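Local coordinates for flagellar hook protein FlgE (Caulobacter crescentus CB15, PDB 5AY6) that forms part of the bacterial flagellar hook, which probably works as a universal joint passing motor torque to the filament, at residues A[183-188]-A[198-203]; A[220-225]-A[288-293]. All blocks are in the same frame, centred on the assembly; numbering follows the deposited sequence.

Overall arrangement
Both contacts lie in the FlaE D2 family region of this hook protein fragment, and both reach one antiparallel sheet. Contact 1 pairs strands 180-189 and 195-202 inside that sheet. Contact 2 starts from the next strand, 214-222, and reaches the end of strand 277-291, which belongs to a second, mixed sheet. The centres of the two contacts are about 17 Å apart. They still touch directly: Ala-198 CB of contact 1 packs on Ile-220 CD1 of contact 2 at 3.7 Å. Contact 1 is one strand pairing within the antiparallel sheet, and contact 2 joins the end of its fourth strand to the mixed sheet. Contact 1 closes along the chain before contact 2 opens.

Contact 1. Residues A[183-188]-A[198-203]; sequences VTLSML and AELRAK
Thr-184 and Arg-201 form a hydrogen-bonded pair of two antiparallel strands, and Ser-186 and Glu-199 form the next one. In the first pair Thr-184 N donates to Arg-201 O at 2.7 Å, and Arg-201 N returns a bond to Thr-184 O. In the second, Ser-186 N donates to Glu-199 O at 2.8 Å, and Glu-199 N to Ser-186 O. CA-H...O contacts fill in between, such as Ala-198 CA to Ser-186 O.

The polar side chains gather on the face of Thr-184, Ser-186, Glu-199 and Arg-201. Arg-201 runs extended from CG to NE, and its chi1 of 60° sets CG between the backbone N and the carbonyl carbon. It thus lies beside Thr-184, pointing the same way. NE donates to Ser-186 OG at 2.8 Å, nearly straight at 163° and close to the guanidinium plane. Thr-184 CB lies over one guanidinium face, 3.7 Å above the plane and offset toward the rim. Glu-168 of the adjacent strand makes a salt bridge with Arg-201 NH2 and also bonds Ser-186 OG, so one carboxylate ties both groups. Glu-199 OE2 is held by Tyr-145 OH and Met-152 N, and OE1 by Ser-153 OG and Gln-214 NE2. A water accepts from Thr-184 OG1 at 2.6 Å and donates to Arg-201 O.

The other face is apolar. Leu-185 CD1 meets Leu-200 CD2 at 3.9 Å, the two side chains crossing at a slant. Met-187 CG rests on Ala-198 CB at 3.7 Å, while the end of the methionine leads away.

All the touching residues are buried. The arrangement is a beta hairpin of strands 180-189 and 195-202 within a five-stranded antiparallel sheet of the D2 region, with helix 152-157 against its polar face.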
# COMPACT_ATOMS: atom_id res chain seq x y z
N VAL A 183 -10.34 -0.12 17.19
CA VAL A 183 -9.89 -0.57 15.89
C VAL A 183 -9.74 0.67 15.02
O VAL A 183 -10.55 1.58 15.10
CB VAL A 183 -10.87 -1.59 15.27
CG1 VAL A 183 -10.58 -1.83 13.80
CG2 VAL A 183 -10.81 -2.90 16.04
N THR A 184 -8.67 0.73 14.24
CA THR A 184 -8.42 1.91 13.43
C THR A 184 -8.33 1.54 11.96
O THR A 184 -7.74 0.53 11.59
CB THR A 184 -7.13 2.63 13.87
OG1 THR A 184 -7.20 2.92 15.27
CG2 THR A 184 -6.94 3.93 13.11
N LEU A 185 -8.94 2.37 11.12
CA LEU A 185 -8.77 2.27 9.68
C LEU A 185 -7.74 3.31 9.26
O LEU A 185 -8.01 4.51 9.31
CB LEU A 185 -10.09 2.48 8.96
CG LEU A 185 -10.05 2.56 7.43
CD1 LEU A 185 -9.46 1.30 6.82
CD2 LEU A 185 -11.44 2.84 6.86
N SER A 186 -6.55 2.85 8.87
CA SER A 186 -5.45 3.73 8.51
C SER A 186 -5.23 3.72 7.01
O SER A 186 -5.20 2.65 6.39
CB SER A 186 -4.17 3.31 9.24
OG SER A 186 -4.34 3.39 10.64
N MET A 187 -5.09 4.90 6.42
CA MET A 187 -5.04 4.99 4.97
C MET A 187 -3.98 5.94 4.45
O MET A 187 -3.66 6.96 5.07
CB MET A 187 -6.41 5.39 4.43
CG MET A 187 -7.42 4.24 4.41
SD MET A 187 -9.10 4.82 4.19
CE MET A 187 -9.30 5.82 5.67
N LEU A 188 -3.44 5.59 3.29
CA LEU A 188 -2.46 6.40 2.57
C LEU A 188 -2.96 6.59 1.16
O LEU A 188 -3.47 5.65 0.55
CB LEU A 188 -1.09 5.72 2.55
CG LEU A 188 -0.22 5.72 3.80
CD1 LEU A 188 0.79 4.59 3.72
CD2 LEU A 188 0.48 7.07 3.94
N ALA A 198 -4.84 0.84 2.41
CA ALA A 198 -5.55 0.81 3.68
C ALA A 198 -5.12 -0.34 4.58
O ALA A 198 -4.73 -1.40 4.11
CB ALA A 198 -7.05 0.74 3.44
N GLU A 199 -5.18 -0.09 5.89
CA GLU A 199 -4.99 -1.15 6.87
C GLU A 199 -6.07 -1.04 7.94
O GLU A 199 -6.45 0.05 8.35
CB GLU A 199 -3.61 -1.08 7.52
CG GLU A 199 -2.45 -1.19 6.54
CD GLU A 199 -1.10 -0.91 7.17
OE1 GLU A 199 -0.89 -1.26 8.36
OE2 GLU A 199 -0.24 -0.35 6.47
N LEU A 200 -6.56 -2.19 8.38
CA LEU A 200 -7.35 -2.27 9.59
C LEU A 200 -6.43 -2.78 10.69
O LEU A 200 -5.63 -3.68 10.46
CB LEU A 200 -8.56 -3.17 9.41
CG LEU A 200 -9.73 -2.54 8.64
CD1 LEU A 200 -10.74 -3.61 8.26
CD2 LEU A 200 -10.38 -1.45 9.47
N ARG A 201 -6.52 -2.20 11.88
CA ARG A 201 -5.60 -2.56 12.95
C ARG A 201 -6.22 -2.35 14.32
O ARG A 201 -6.96 -1.39 14.55
CB ARG A 201 -4.30 -1.75 12.84
CG ARG A 201 -4.50 -0.24 12.93
CD ARG A 201 -3.21 0.54 12.65
NE ARG A 201 -3.38 1.97 12.90
CZ ARG A 201 -3.30 2.52 14.11
NH1 ARG A 201 -3.07 1.76 15.17
NH2 ARG A 201 -3.46 3.83 14.27
N ALA A 202 -5.92 -3.26 15.23
CA ALA A 202 -6.24 -3.10 16.64
C ALA A 202 -5.08 -2.37 17.30
O ALA A 202 -4.04 -2.15 16.68
CB ALA A 202 -6.48 -4.44 17.31
N LYS A 203 -5.25 -1.98 18.56
CA LYS A 203 -4.17 -1.38 19.32
C LYS A 203 -3.02 -2.37 19.43
O LYS A 203 -3.24 -3.56 19.68
CB LYS A 203 -4.66 -0.95 20.71
CG LYS A 203 -3.57 -0.40 21.62
CD LYS A 203 -4.17 0.30 22.84
CE LYS A 203 -3.07 0.86 23.74
NZ LYS A 203 -3.61 1.82 24.75
O HOH W 1 -6.60 0.91 16.82

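Contact 2. Residues A[220-225]-A[288-293]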
# COMPACT_ATOMS: atom_id res chain seq x y z
N ILE A 220 -7.99 0.30 -1.63
CA ILE A 220 -9.35 0.80 -1.80
C ILE A 220 -9.42 1.69 -3.03
O ILE A 220 -8.52 2.51 -3.26
CB ILE A 220 -9.81 1.58 -0.54
CG1 ILE A 220 -9.92 0.63 0.65
CG2 ILE A 220 -11.14 2.26 -0.79
CD1 ILE A 220 -10.37 1.32 1.93
N GLU A 221 -10.46 1.51 -3.84
CA GLU A 221 -10.64 2.31 -5.04
C GLU A 221 -11.91 3.14 -4.97
O GLU A 221 -12.93 2.71 -4.41
CB GLU A 221 -10.67 1.42 -6.28
CG GLU A 221 -9.40 0.62 -6.52
CD GLU A 221 -8.35 1.38 -7.30
OE1 GLU A 221 -8.27 2.62 -7.16
OE2 GLU A 221 -7.58 0.74 -8.06
N PHE A 222 -11.86 4.34 -5.54
CA PHE A 222 -13.05 5.18 -5.65
C PHE A 222 -13.35 5.46 -7.12
O PHE A 222 -12.48 5.32 -7.98
CB PHE A 222 -12.87 6.49 -4.88
CG PHE A 222 -12.75 6.31 -3.40
CD1 PHE A 222 -11.51 6.12 -2.81
CD2 PHE A 222 -13.88 6.33 -2.59
CE1 PHE A 222 -11.40 5.96 -1.44
CE2 PHE A 222 -13.77 6.17 -1.23
CZ PHE A 222 -12.53 5.98 -0.65
N THR A 223 -14.59 5.85 -7.40
CA THR A 223 -14.94 6.27 -8.75
C THR A 223 -14.41 7.68 -8.98
O THR A 223 -14.00 8.36 -8.04
CB THR A 223 -16.46 6.24 -8.99
OG1 THR A 223 -17.09 7.24 -8.18
CG2 THR A 223 -17.02 4.87 -8.65
N THR A 224 -14.45 8.13 -10.23
CA THR A 224 -14.02 9.48 -10.57
C THR A 224 -14.91 10.53 -9.90
O THR A 224 -14.55 11.70 -9.82
CB THR A 224 -14.01 9.71 -12.09
OG1 THR A 224 -15.26 9.26 -12.64
CG2 THR A 224 -12.88 8.93 -12.73
N ASP A 225 -16.07 10.10 -9.41
CA ASP A 225 -17.00 10.99 -8.74
C ASP A 225 -16.85 10.92 -7.22
O ASP A 225 -17.60 11.56 -6.48
CB ASP A 225 -18.44 10.65 -9.13
CG ASP A 225 -18.67 10.74 -10.63
OD1 ASP A 225 -18.00 11.56 -11.30
OD2 ASP A 225 -19.53 9.99 -11.14
N GLY A 288 -24.49 7.97 4.52
CA GLY A 288 -23.09 8.25 4.81
C GLY A 288 -22.13 7.53 3.88
O GLY A 288 -22.20 7.68 2.67
N GLY A 289 -21.22 6.76 4.47
CA GLY A 289 -20.28 5.99 3.69
C GLY A 289 -18.91 6.64 3.61
O GLY A 289 -18.72 7.76 4.07
N LEU A 290 -17.96 5.92 3.03
CA LEU A 290 -16.62 6.44 2.81
C LEU A 290 -16.54 7.05 1.42
O LEU A 290 -16.71 6.35 0.42
CB LEU A 290 -15.58 5.33 2.97
CG LEU A 290 -14.12 5.74 2.85
CD1 LEU A 290 -13.71 6.67 3.98
CD2 LEU A 290 -13.22 4.51 2.80
N THR A 291 -16.30 8.36 1.36
CA THR A 291 -16.29 9.08 0.09
C THR A 291 -14.94 9.73 -0.20
O THR A 291 -14.08 9.83 0.68
CB THR A 291 -17.37 10.18 0.05
OG1 THR A 291 -17.06 11.17 1.04
CG2 THR A 291 -18.74 9.60 0.33
N GLN A 292 -14.77 10.15 -1.45
CA GLN A 292 -13.50 10.67 -1.90
C GLN A 292 -13.72 11.94 -2.75
O GLN A 292 -13.31 12.01 -3.91
CB GLN A 292 -12.74 9.58 -2.67
CG GLN A 292 -11.26 9.90 -2.93
CD GLN A 292 -10.95 9.97 -4.42
OE1 GLN A 292 -11.85 10.00 -5.27
NE2 GLN A 292 -9.67 10.02 -4.75
N TYR A 293 -14.37 12.93 -2.16
CA TYR A 293 -14.60 14.22 -2.84
C TYR A 293 -13.42 15.15 -2.60
O TYR A 293 -12.65 14.94 -1.67
CB TYR A 293 -15.87 14.89 -2.32
CG TYR A 293 -17.08 13.99 -2.32
CD1 TYR A 293 -17.42 13.25 -3.44
CD2 TYR A 293 -17.87 13.88 -1.19
CE1 TYR A 293 -18.52 12.43 -3.44
CE2 TYR A 293 -18.98 13.06 -1.18
CZ TYR A 293 -19.30 12.34 -2.30
OH TYR A 293 -20.40 11.51 -2.29
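Phe-222 carries this contact, with Gln-292 over one face of its ring and Leu-290 at its rim. Gln-292 CB sits 3.5 Å from the ring centroid and 18° off the normal, a CH-pi contact. Gln-292 CG is anti to the backbone N (chi1 -167°), which carries the chain on past CD1 and CG of the ring. Leu-290 O approaches the ring edge, in plane, 3.4 Å from Phe-222 CE2. The side chains of Phe-222 and Leu-290 cross at about a right angle, with Leu-290 CD2 3.8 Å from Phe-222 CZ. Ile-220 CD1 extends this apolar patch more loosely, 4.4 Å from Leu-290 CD2. Farther along, the ring of Tyr-293 turns an edge to Asp-225 O, with CE1 at 3.3 Å. Thr-291 CB lies over one face of that same ring.

With an alanine in place of Phe-222, the face under Gln-292 CB and the edge at Leu-290 O would be lost, which would probably open a gap between strand 214-222 and residues 290-292.

Outward, the ring of Phe-222 meets Trp-196 steeply, and Leu-13 and Leu-228 also touch its side chain. Asn-12 OD1 accepts from Tyr-293 N and is hydrogen-bonded to Thr-291 OG1, which ties down residues 291-293. Just past strand 214-222, Thr-223 OG1 accepts from Asp-225 N at 3.3 Å, an ST turn, and also from Lys-227 N.

The contact is packing, largely through side chains, between two beta-sheets: the end of strand 214-222 in the antiparallel sheet against the end of strand 277-291 in the mixed sheet.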